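Side-chain contacts in putative cytochrome P450 YjiB (Bacillus subtilis subsp. subtilis, PDB 4RM4), which probably acts as a heme-dependent monooxygenase, inserting one atom of molecular oxygen into its substrates: residues Glu128-Leu131 with Val132-Phe135; Thr243-Asn246 with Leu247-Ala251; Ala359-Ala362 with Leu363-Ile367. All coordinates share one frame; numbering follows the deposited sequence.

Contact 1 of 3, residues Glu128-Leu131 with Val132-Phe135; sequences EFDL and VHDF
D130 reaches forward to V132 and H133 and caps the helix that starts directly after strand 128-130. With CG anti to the backbone N (chi1 176°), its carboxylate swings over the first turn. OD2 accepts V132 N at 3.0 Å; this donor stands above the carboxylate plane, 61° out of it. The same oxygen lies 3.5 Å from V132 CB. OD1 takes a weak bond from H133 N at 3.2 Å and lies against H133 CB. D130 is thus the N-cap residue, and its OD2 also receives F392 N from strand 389-395, so one oxygen ties the helix start to the sheet beside it.

The main chain of D130 is held too: its O accepts D134 N at 3.0 Å in the first helical turn. Going the other way, the carboxylate of D134 folds back, OD2 taking a weak bond from D130 N (3.4 Å) and a second link through a water that accepts from D130 N and donates to D134 OD2. L131 CD1 lies 4.3 Å from F135 CB, and the leucine packs on L366 and F392; its O accepts a weak bond from F135 N.

Two carboxylates at a helix N-terminus probably gain from its partial positive charge. D130 alone satisfies the helix amides V132 N and H133 N, while D134 turns back to the strand amide D130 N.

Contact 2 of 3, residues Thr243-Asn246 with Leu247-Ala251; sequences TTTN and LISNA. With HEM (protoporphyrin IX containing Fe), chain B.
The porphyrin of HEM carries T243 over one of its faces, on the side of the water that binds iron at 2.4 Å; the opposite face is probably that of C349, the likely axial ligand. T243 OG1 lies 3.3 Å from C4B of the heme, while T244 and L247 meet groups around the macrocycle: T244 OG1, hydrogen-bonded to G240 O, lies near the methyl CMC, and L247 CD2 presses on the vinyl carbon CBB at 3.3 Å. A second flat group, the amide of N250, has the carbonyl oxygen of N246 standing over its face, 2.9 Å from CG. The polar ends of this amide are used by Y24 OH, R283 O and Y387 O, which fix its rotation.

These residues belong to the long central helix 226-257 of the P450 fold, and A239-T244 match the family's conserved oxygen-binding segment; T243 sits where relatives have the threonine that takes part in oxygen activation. Its OG1 lies between the backbone N and the carbonyl carbon (chi1 52°), facing the heme while bonded to A239 O. Across the contact the backbone keeps regular i to i+4 bonds; S249 N to T245 O, at 3.0 Å, is the straightest at 175°. Within the same turn a water joins two side chains, donating to N246 OD1 at 2.6 Å and accepting from S249 OG at 2.7 Å; this hydroxyl is also hydrogen-bonded to S136 OG of helix 131-136.

The helix is packed on several sides. T244, L247, I248 and A251 lie against E358, A359, A362 and L363 of helix 352-369, T244 and T245 against P140 of helix 138-147, and L247 and A251 against L280 and A279 of helix 272-282.

Contact 3 of 3, residues Ala359-Ala362 with Leu363-Ile367; sequences ANIA and LTSLI
Across residues 359-367 the chain is regular alpha helix, with L363 N, S365 N and L366 N bonding to A359 O, I361 O and A362 O at 2.8 to 3.0 Å. This is the L helix of the P450 fold, which follows the loop of C349, the probable axial ligand of the heme iron.

S365 makes the distinctive side-chain contact. With OG anti to the carbonyl carbon (chi1 -61°), the hydroxyl turns back along the helix and donates to I361 O at 2.7 Å. That oxygen also takes S365 N at 3.0 Å, and the two donors reach it from opposite faces of its carbonyl plane, so a single residue grips the oxygen twice. S365 OG has a further partner in Q113 NE2 of helix 102-123, which makes the serine a polar link between the two helices. Replacing this serine by an alanine is likely to leave I361 O with the amide bond alone and Q113 NE2 without its partner in this helix.

The other side chains pack against the preceding turn. L363 folds its branched end over it, CG lying 3.1 Å from A359 O, and sits between helices 272-282 (M272, V276) and 226-257 (A251, M252). N360 sets its amide oxygen beside T364, OD1 lying 4.1 Å from T364 CB, while M272 and P273 touch the same asparagine. L366 CB rests against A362 O at 3.4 Å. In an apolar touch, the methyl CB of A359 meets L363 CD1 at 4.4 Å.

Overall arrangement
The three contacts converge on one helical core but differ in depth. Contacts 2 and 3 are buried and contact 1 only partly so; their centres lie about 8, 17 and 19 Å from the centre of the chain. Contacts 2 and 3 are each a short run of a long helix, 226-257 and 352-369, packed side by side. Contact 1 instead joins a strand to a short helix that touches both: V132 CG2 lies 3.7 Å from S249 OG, and L131 CD1 3.4 Å from L366 CD2. Carboxylates dominate contact 1; contact 2 has hydroxyls by the heme and amides further along the helix; contact 3 has mainly aliphatic groups with one bridging serine.

Contact 1 of 3, residues Glu128-Leu131 with Val132-Phe135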
ATOM      1  N   GLU A 128     -25.139  -4.553 -11.408  1.00 34.78           N
ATOM      2  CA  GLU A 128     -24.193  -5.254 -10.545  1.00 36.33           C
ATOM      3  C   GLU A 128     -22.802  -5.245 -11.171  1.00 37.52           C
ATOM      4  O   GLU A 128     -22.650  -5.297 -12.395  1.00 31.66           O
ATOM      5  CB  GLU A 128     -24.647  -6.698 -10.296  1.00 39.54           C
ATOM      6  CG  GLU A 128     -23.670  -7.556  -9.483  1.00 42.46           C
ATOM      7  CD  GLU A 128     -22.691  -8.347 -10.355  1.00 41.13           C
ATOM      8  OE1 GLU A 128     -22.873  -8.374 -11.590  1.00 40.41           O
ATOM      9  OE2 GLU A 128     -21.740  -8.945  -9.803  1.00 39.86           O
ATOM     10  N   PHE A 129     -21.782  -5.170 -10.327  1.00 28.89           N
ATOM     11  CA  PHE A 129     -20.413  -5.240 -10.814  1.00 32.19           C
ATOM     12  C   PHE A 129     -19.451  -5.525  -9.677  1.00 27.91           C
ATOM     13  O   PHE A 129     -19.785  -5.335  -8.501  1.00 28.58           O
ATOM     14  CB  PHE A 129     -20.019  -3.949 -11.538  1.00 27.26           C
ATOM     15  CG  PHE A 129     -20.123  -2.718 -10.685  1.00 31.20           C
ATOM     16  CD1 PHE A 129     -21.277  -1.948 -10.685  1.00 34.34           C
ATOM     17  CD2 PHE A 129     -19.065  -2.327  -9.883  1.00 26.77           C
ATOM     18  CE1 PHE A 129     -21.369  -0.806  -9.897  1.00 33.33           C
ATOM     19  CE2 PHE A 129     -19.151  -1.191  -9.100  1.00 33.62           C
ATOM     20  CZ  PHE A 129     -20.307  -0.432  -9.105  1.00 32.02           C
ATOM     21  N   ASP A 130     -18.266  -6.002 -10.042  1.00 30.15           N
ATOM     22  CA  ASP A 130     -17.196  -6.275  -9.094  1.00 25.22           C
ATOM     23  C   ASP A 130     -16.343  -5.016  -8.968  1.00 27.18           C
ATOM     24  O   ASP A 130     -15.692  -4.596  -9.925  1.00 22.12           O
ATOM     25  CB  ASP A 130     -16.363  -7.461  -9.595  1.00 28.52           C
ATOM     26  CG  ASP A 130     -15.156  -7.773  -8.711  1.00 30.30           C
ATOM     27  OD1 ASP A 130     -14.315  -8.581  -9.161  1.00 34.58           O
ATOM     28  OD2 ASP A 130     -15.036  -7.228  -7.588  1.00 23.05           O
ATOM     29  N   LEU A 131     -16.367  -4.397  -7.791  1.00 21.06           N
ATOM     30  CA  LEU A 131     -15.607  -3.177  -7.560  1.00 22.98           C
ATOM     31  C   LEU A 131     -14.099  -3.417  -7.734  1.00 21.75           C
ATOM     32  O   LEU A 131     -13.361  -2.533  -8.169  1.00 22.69           O
ATOM     33  CB  LEU A 131     -15.910  -2.649  -6.159  1.00 21.05           C
ATOM     34  CG  LEU A 131     -15.851  -1.148  -5.934  1.00 30.64           C
ATOM     35  CD1 LEU A 131     -16.542  -0.418  -7.079  1.00 36.04           C
ATOM     36  CD2 LEU A 131     -16.527  -0.849  -4.609  1.00 26.56           C
ATOM     37  N   VAL A 132     -13.640  -4.618  -7.393  1.00 21.68           N
ATOM     38  CA  VAL A 132     -12.212  -4.917  -7.516  1.00 21.24           C
ATOM     39  C   VAL A 132     -11.832  -5.056  -8.991  1.00 22.59           C
ATOM     40  O   VAL A 132     -11.075  -4.243  -9.514  1.00 18.41           O
ATOM     41  CB  VAL A 132     -11.799  -6.176  -6.715  1.00 24.04           C
ATOM     42  CG1 VAL A 132     -10.304  -6.426  -6.830  1.00 20.28           C
ATOM     43  CG2 VAL A 132     -12.172  -6.016  -5.253  1.00 19.66           C
ATOM     44  N   HIS A 133     -12.376  -6.065  -9.670  1.00 20.49           N
ATOM     45  CA  HIS A 133     -11.963  -6.323 -11.050  1.00 27.10           C
ATOM     46  C   HIS A 133     -12.167  -5.118 -11.962  1.00 20.85           C
ATOM     47  O   HIS A 133     -11.320  -4.805 -12.801  1.00 20.71           O
ATOM     48  CB  HIS A 133     -12.683  -7.545 -11.647  1.00 30.64           C
ATOM     49  CG  HIS A 133     -12.273  -7.841 -13.058  1.00 35.10           C
ATOM     50  ND1 HIS A 133     -11.245  -8.707 -13.372  1.00 43.22           N
ATOM     51  CD2 HIS A 133     -12.722  -7.349 -14.239  1.00 38.04           C
ATOM     52  CE1 HIS A 133     -11.093  -8.749 -14.684  1.00 41.79           C
ATOM     53  NE2 HIS A 133     -11.975  -7.933 -15.234  1.00 35.65           N
ATOM     54  N   ASP A 134     -13.295  -4.436 -11.796  1.00 22.66           N
ATOM     55  CA  ASP A 134     -13.683  -3.375 -12.709  1.00 22.17           C
ATOM     56  C   ASP A 134     -13.085  -2.010 -12.399  1.00 26.42           C
ATOM     57  O   ASP A 134     -13.092  -1.124 -13.252  1.00 23.31           O
ATOM     58  CB  ASP A 134     -15.207  -3.214 -12.715  1.00 26.23           C
ATOM     59  CG  ASP A 134     -15.923  -4.438 -13.240  1.00 28.63           C
ATOM     60  OD1 ASP A 134     -15.311  -5.215 -13.993  1.00 32.74           O
ATOM     61  OD2 ASP A 134     -17.113  -4.617 -12.905  1.00 30.26           O
ATOM     62  N   PHE A 135     -12.615  -1.812 -11.174  1.00 21.41           N
ATOM     63  CA  PHE A 135     -12.283  -0.460 -10.738  1.00 17.82           C
ATOM     64  C   PHE A 135     -10.995  -0.390  -9.922  1.00 18.59           C
ATOM     65  O   PHE A 135     -10.000   0.132 -10.399  1.00 20.24           O
ATOM     66  CB  PHE A 135     -13.459   0.170  -9.983  1.00 21.63           C
ATOM     67  CG  PHE A 135     -13.289   1.642  -9.683  1.00 20.77           C
ATOM     68  CD1 PHE A 135     -13.111   2.566 -10.707  1.00 19.27           C
ATOM     69  CD2 PHE A 135     -13.333   2.101  -8.378  1.00 21.62           C
ATOM     70  CE1 PHE A 135     -12.966   3.914 -10.438  1.00 18.30           C
ATOM     71  CE2 PHE A 135     -13.189   3.449  -8.091  1.00 21.12           C
ATOM     72  CZ  PHE A 135     -13.011   4.364  -9.118  1.00 18.51           C
TER
HETATM   73  O   HOH W   1     -18.264  -7.462 -12.635  1.00 27.94           O

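Contact 2 of 3, residues Thr243-Asn246 with Leu247-Ala251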
ATOM      1  N   THR A 243      -1.466  -2.325  -2.758  1.00 15.40           N
ATOM      2  CA  THR A 243      -1.859  -1.596  -1.534  1.00 13.83           C
ATOM      3  C   THR A 243      -2.910  -0.530  -1.831  1.00 16.40           C
ATOM      4  O   THR A 243      -3.862  -0.330  -1.063  1.00 14.86           O
ATOM      5  CB  THR A 243      -0.671  -0.873  -0.886  1.00 17.63           C
ATOM      6  OG1 THR A 243      -0.011  -0.070  -1.871  1.00 18.68           O
ATOM      7  CG2 THR A 243       0.313  -1.849  -0.267  1.00 19.54           C
ATOM      8  N   THR A 244      -2.703   0.184  -2.930  1.00 15.44           N
ATOM      9  CA  THR A 244      -3.630   1.222  -3.344  1.00 15.68           C
ATOM     10  C   THR A 244      -4.980   0.633  -3.756  1.00 17.42           C
ATOM     11  O   THR A 244      -6.037   1.183  -3.418  1.00 16.70           O
ATOM     12  CB  THR A 244      -3.034   2.088  -4.451  1.00 16.42           C
ATOM     13  OG1 THR A 244      -1.779   2.599  -3.994  1.00 18.61           O
ATOM     14  CG2 THR A 244      -3.950   3.232  -4.759  1.00 16.70           C
ATOM     15  N   THR A 245      -4.940  -0.480  -4.475  1.00 15.86           N
ATOM     16  CA  THR A 245      -6.166  -1.185  -4.822  1.00 16.35           C
ATOM     17  C   THR A 245      -6.902  -1.564  -3.547  1.00 17.56           C
ATOM     18  O   THR A 245      -8.116  -1.379  -3.418  1.00 14.83           O
ATOM     19  CB  THR A 245      -5.857  -2.484  -5.574  1.00 16.98           C
ATOM     20  OG1 THR A 245      -5.356  -2.165  -6.878  1.00 19.78           O
ATOM     21  CG2 THR A 245      -7.112  -3.334  -5.698  1.00 20.34           C
ATOM     22  N   ASN A 246      -6.156  -2.115  -2.598  1.00 16.12           N
ATOM     23  CA  ASN A 246      -6.781  -2.624  -1.385  1.00 18.82           C
ATOM     24  C   ASN A 246      -7.286  -1.490  -0.506  1.00 17.93           C
ATOM     25  O   ASN A 246      -8.304  -1.647   0.170  1.00 15.49           O
ATOM     26  CB  ASN A 246      -5.842  -3.573  -0.628  1.00 18.56           C
ATOM     27  CG  ASN A 246      -5.651  -4.900  -1.353  1.00 18.87           C
ATOM     28  OD1 ASN A 246      -6.506  -5.325  -2.129  1.00 21.60           O
ATOM     29  ND2 ASN A 246      -4.536  -5.567  -1.090  1.00 21.23           N
ATOM     30  N   LEU A 247      -6.601  -0.343  -0.535  1.00 13.39           N
ATOM     31  CA  LEU A 247      -7.094   0.840   0.178  1.00 19.02           C
ATOM     32  C   LEU A 247      -8.448   1.243  -0.389  1.00 19.18           C
ATOM     33  O   LEU A 247      -9.405   1.476   0.354  1.00 15.74           O
ATOM     34  CB  LEU A 247      -6.109   2.025   0.078  1.00 17.24           C
ATOM     35  CG  LEU A 247      -6.641   3.378   0.597  1.00 21.03           C
ATOM     36  CD1 LEU A 247      -7.171   3.265   2.025  1.00 20.37           C
ATOM     37  CD2 LEU A 247      -5.555   4.470   0.494  1.00 19.01           C
ATOM     38  N   ILE A 248      -8.535   1.311  -1.714  1.00 16.94           N
ATOM     39  CA  ILE A 248      -9.784   1.730  -2.347  1.00 17.43           C
ATOM     40  C   ILE A 248     -10.936   0.761  -2.049  1.00 18.53           C
ATOM     41  O   ILE A 248     -12.041   1.200  -1.683  1.00 16.50           O
ATOM     42  CB  ILE A 248      -9.617   1.896  -3.851  1.00 17.41           C
ATOM     43  CG1 ILE A 248      -8.763   3.134  -4.141  1.00 15.97           C
ATOM     44  CG2 ILE A 248     -10.976   2.015  -4.512  1.00 16.87           C
ATOM     45  CD1 ILE A 248      -8.176   3.151  -5.573  1.00 16.59           C
ATOM     46  N   SER A 249     -10.678  -0.540  -2.198  1.00 15.89           N
ATOM     47  CA  SER A 249     -11.676  -1.564  -1.852  1.00 16.89           C
ATOM     48  C   SER A 249     -12.085  -1.496  -0.376  1.00 16.38           C
ATOM     49  O   SER A 249     -13.273  -1.510  -0.038  1.00 18.24           O
ATOM     50  CB  SER A 249     -11.150  -2.973  -2.164  1.00 17.37           C
ATOM     51  OG  SER A 249     -10.728  -3.100  -3.510  1.00 18.16           O
ATOM     52  N   ASN A 250     -11.096  -1.426   0.512  1.00 17.02           N
ATOM     53  CA  ASN A 250     -11.365  -1.430   1.941  1.00 14.10           C
ATOM     54  C   ASN A 250     -12.125  -0.174   2.379  1.00 15.86           C
ATOM     55  O   ASN A 250     -12.989  -0.245   3.256  1.00 17.47           O
ATOM     56  CB  ASN A 250     -10.062  -1.530   2.756  1.00 15.16           C
ATOM     57  CG  ASN A 250      -9.352  -2.862   2.599  1.00 16.32           C
ATOM     58  OD1 ASN A 250      -9.886  -3.822   2.049  1.00 17.02           O
ATOM     59  ND2 ASN A 250      -8.123  -2.919   3.101  1.00 15.92           N
ATOM     60  N   ALA A 251     -11.800   0.972   1.772  1.00 15.91           N
ATOM     61  CA  ALA A 251     -12.507   2.225   2.077  1.00 16.63           C
ATOM     62  C   ALA A 251     -13.971   2.161   1.644  1.00 18.66           C
ATOM     63  O   ALA A 251     -14.874   2.549   2.386  1.00 20.62           O
ATOM     64  CB  ALA A 251     -11.816   3.405   1.401  1.00 13.62           C
TER
HETATM   65  CHA HEM B 401       6.841   2.372   2.237  1.00 13.97           C
HETATM   66  CHB HEM B 401       2.150   1.497   3.030  1.00 12.70           C
HETATM   67  CHC HEM B 401       1.086   3.044  -1.469  1.00 12.72           C
HETATM   68  CHD HEM B 401       5.817   3.440  -2.438  1.00 14.60           C
HETATM   69  C1A HEM B 401       5.660   2.037   2.867  1.00 15.73           C
HETATM   70  C2A HEM B 401       5.500   1.671   4.260  1.00 14.99           C
HETATM   71  C3A HEM B 401       4.205   1.429   4.481  1.00 14.61           C
HETATM   72  C4A HEM B 401       3.495   1.648   3.242  1.00 12.19           C
HETATM   73  CMA HEM B 401       3.558   0.994   5.825  1.00 14.35           C
HETATM   74  CAA HEM B 401       6.624   1.584   5.322  1.00 15.35           C
HETATM   75  CBA HEM B 401       7.389   0.280   5.189  1.00 14.92           C
HETATM   76  CGA HEM B 401       8.287   0.039   6.381  1.00 17.03           C
HETATM   77  O1A HEM B 401       8.906  -1.056   6.409  1.00 17.48           O
HETATM   78  O2A HEM B 401       8.380   0.914   7.280  1.00 14.94           O
HETATM   79  C1B HEM B 401       1.478   1.876   1.894  1.00 13.19           C
HETATM   80  C2B HEM B 401       0.035   1.952   1.767  1.00 11.63           C
HETATM   81  C3B HEM B 401      -0.251   2.359   0.522  1.00 11.00           C
HETATM   82  C4B HEM B 401       0.991   2.585  -0.180  1.00 14.32           C
HETATM   83  CMB HEM B 401      -0.958   1.598   2.895  1.00 14.46           C
HETATM   84  CAB HEM B 401      -1.622   2.633  -0.137  1.00 14.12           C
HETATM   85  CBB HEM B 401      -2.704   2.851   0.611  1.00 20.59           C
HETATM   86  C1C HEM B 401       2.267   3.316  -2.107  1.00 16.31           C
HETATM   87  C2C HEM B 401       2.414   3.865  -3.441  1.00 13.19           C
HETATM   88  C3C HEM B 401       3.725   3.970  -3.692  1.00 14.14           C
HETATM   89  C4C HEM B 401       4.442   3.497  -2.540  1.00 13.03           C
HETATM   90  CMC HEM B 401       1.221   4.248  -4.342  1.00 13.85           C
HETATM   91  CAC HEM B 401       4.464   4.477  -4.954  1.00 15.02           C
HETATM   92  CBC HEM B 401       3.879   4.679  -6.139  1.00 17.83           C
HETATM   93  C1D HEM B 401       6.528   3.167  -1.292  1.00 15.43           C
HETATM   94  C2D HEM B 401       7.961   3.151  -1.224  1.00 16.53           C
HETATM   95  C3D HEM B 401       8.295   2.819   0.236  1.00 13.16           C
HETATM   96  C4D HEM B 401       7.016   2.673   0.903  1.00 15.66           C
HETATM   97  CMD HEM B 401       8.936   3.422  -2.385  1.00 14.74           C
HETATM   98  CAD HEM B 401       9.708   2.690   0.854  1.00 13.68           C
HETATM   99  CBD HEM B 401      10.103   4.060   1.409  1.00 16.67           C
HETATM  100  CGD HEM B 401      11.432   3.966   2.123  1.00 16.03           C
HETATM  101  O1D HEM B 401      12.051   5.039   2.364  1.00 15.71           O
HETATM  102  O2D HEM B 401      11.861   2.820   2.415  1.00 16.99           O
HETATM  103  NA  HEM B 401       4.409   2.001   2.279  1.00 12.22           N
HETATM  104  NB  HEM B 401       2.019   2.262   0.678  1.00 15.68           N
HETATM  105  NC  HEM B 401       3.526   3.096  -1.581  1.00 18.81           N
HETATM  106  ND  HEM B 401       6.013   2.895  -0.037  1.00 13.15           N
HETATM  107 FE   HEM B 401       3.991   2.707   0.395  1.00 16.37          FE
HETATM  108  O   HOH W   2      -9.012  -5.086  -2.950  1.00 19.09           O
HETATM  109  O   HOH W   3       3.985   0.304  -0.017  1.00 24.37           O

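Contact 3 of 3, residues Ala359-Ala362 with Leu363-Ile367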
ATOM      1  N   ALA A 359      -6.924   7.581  -3.924  1.00 20.35           N
ATOM      2  CA  ALA A 359      -8.106   7.180  -3.165  1.00 15.16           C
ATOM      3  C   ALA A 359      -9.163   8.276  -3.139  1.00 20.73           C
ATOM      4  O   ALA A 359     -10.358   8.003  -3.291  1.00 16.81           O
ATOM      5  CB  ALA A 359      -7.717   6.790  -1.741  1.00 16.47           C
ATOM      6  N   ASN A 360      -8.730   9.515  -2.931  1.00 20.17           N
ATOM      7  CA  ASN A 360      -9.690  10.617  -2.895  1.00 19.38           C
ATOM      8  C   ASN A 360     -10.435  10.688  -4.217  1.00 22.64           C
ATOM      9  O   ASN A 360     -11.663  10.762  -4.246  1.00 22.86           O
ATOM     10  CB  ASN A 360      -8.987  11.942  -2.618  1.00 18.82           C
ATOM     11  CG  ASN A 360      -9.955  13.112  -2.528  1.00 27.92           C
ATOM     12  OD1 ASN A 360     -10.925  13.197  -3.280  1.00 35.83           O
ATOM     13  ND2 ASN A 360      -9.700  14.013  -1.591  1.00 31.86           N
ATOM     14  N   ILE A 361      -9.680  10.666  -5.309  1.00 21.13           N
ATOM     15  CA  ILE A 361     -10.268  10.730  -6.640  1.00 21.54           C
ATOM     16  C   ILE A 361     -11.116   9.503  -6.969  1.00 23.52           C
ATOM     17  O   ILE A 361     -12.264   9.625  -7.401  1.00 21.76           O
ATOM     18  CB  ILE A 361      -9.196  10.942  -7.711  1.00 21.16           C
ATOM     19  CG1 ILE A 361      -8.741  12.405  -7.677  1.00 20.84           C
ATOM     20  CG2 ILE A 361      -9.734  10.535  -9.079  1.00 20.86           C
ATOM     21  CD1 ILE A 361      -7.711  12.768  -8.708  1.00 26.65           C
ATOM     22  N   ALA A 362     -10.565   8.319  -6.735  1.00 21.38           N
ATOM     23  CA  ALA A 362     -11.326   7.100  -6.954  1.00 20.38           C
ATOM     24  C   ALA A 362     -12.632   7.088  -6.160  1.00 19.56           C
ATOM     25  O   ALA A 362     -13.691   6.826  -6.721  1.00 21.32           O
ATOM     26  CB  ALA A 362     -10.498   5.888  -6.640  1.00 18.14           C
ATOM     27  N   LEU A 363     -12.570   7.380  -4.861  1.00 19.62           N
ATOM     28  CA  LEU A 363     -13.775   7.274  -4.030  1.00 20.90           C
ATOM     29  C   LEU A 363     -14.784   8.361  -4.362  1.00 23.41           C
ATOM     30  O   LEU A 363     -15.978   8.086  -4.527  1.00 22.45           O
ATOM     31  CB  LEU A 363     -13.426   7.328  -2.547  1.00 19.54           C
ATOM     32  CG  LEU A 363     -12.512   6.180  -2.121  1.00 18.13           C
ATOM     33  CD1 LEU A 363     -11.964   6.415  -0.732  1.00 16.81           C
ATOM     34  CD2 LEU A 363     -13.251   4.840  -2.219  1.00 21.86           C
ATOM     35  N   THR A 364     -14.322   9.603  -4.457  1.00 18.19           N
ATOM     36  CA  THR A 364     -15.262  10.677  -4.741  1.00 22.88           C
ATOM     37  C   THR A 364     -15.947  10.413  -6.082  1.00 23.96           C
ATOM     38  O   THR A 364     -17.163  10.589  -6.212  1.00 23.24           O
ATOM     39  CB  THR A 364     -14.597  12.070  -4.687  1.00 25.91           C
ATOM     40  OG1 THR A 364     -15.585  13.090  -4.889  1.00 35.28           O
ATOM     41  CG2 THR A 364     -13.555  12.185  -5.752  1.00 27.19           C
ATOM     42  N   SER A 365     -15.178   9.938  -7.059  1.00 22.04           N
ATOM     43  CA  SER A 365     -15.710   9.705  -8.403  1.00 21.64           C
ATOM     44  C   SER A 365     -16.704   8.557  -8.437  1.00 24.75           C
ATOM     45  O   SER A 365     -17.745   8.641  -9.098  1.00 24.25           O
ATOM     46  CB  SER A 365     -14.579   9.436  -9.390  1.00 20.56           C
ATOM     47  OG  SER A 365     -13.695  10.538  -9.470  1.00 21.39           O
ATOM     48  N   LEU A 366     -16.385   7.475  -7.734  1.00 18.88           N
ATOM     49  CA  LEU A 366     -17.310   6.351  -7.658  1.00 21.40           C
ATOM     50  C   LEU A 366     -18.631   6.782  -7.020  1.00 22.80           C
ATOM     51  O   LEU A 366     -19.711   6.513  -7.557  1.00 25.06           O
ATOM     52  CB  LEU A 366     -16.679   5.213  -6.858  1.00 22.27           C
ATOM     53  CG  LEU A 366     -17.268   3.813  -6.994  1.00 28.29           C
ATOM     54  CD1 LEU A 366     -17.210   3.347  -8.447  1.00 27.84           C
ATOM     55  CD2 LEU A 366     -16.520   2.849  -6.082  1.00 29.90           C
ATOM     56  N   ILE A 367     -18.551   7.448  -5.870  1.00 19.98           N
ATOM     57  CA  ILE A 367     -19.751   7.786  -5.121  1.00 21.15           C
ATOM     58  C   ILE A 367     -20.621   8.799  -5.869  1.00 26.64           C
ATOM     59  O   ILE A 367     -21.849   8.785  -5.744  1.00 27.00           O
ATOM     60  CB  ILE A 367     -19.423   8.272  -3.681  1.00 22.58           C
ATOM     61  CG1 ILE A 367     -18.660   7.185  -2.916  1.00 22.57           C
ATOM     62  CG2 ILE A 367     -20.692   8.618  -2.927  1.00 26.06           C
ATOM     63  CD1 ILE A 367     -18.286   7.568  -1.486  1.00 18.77           C
TER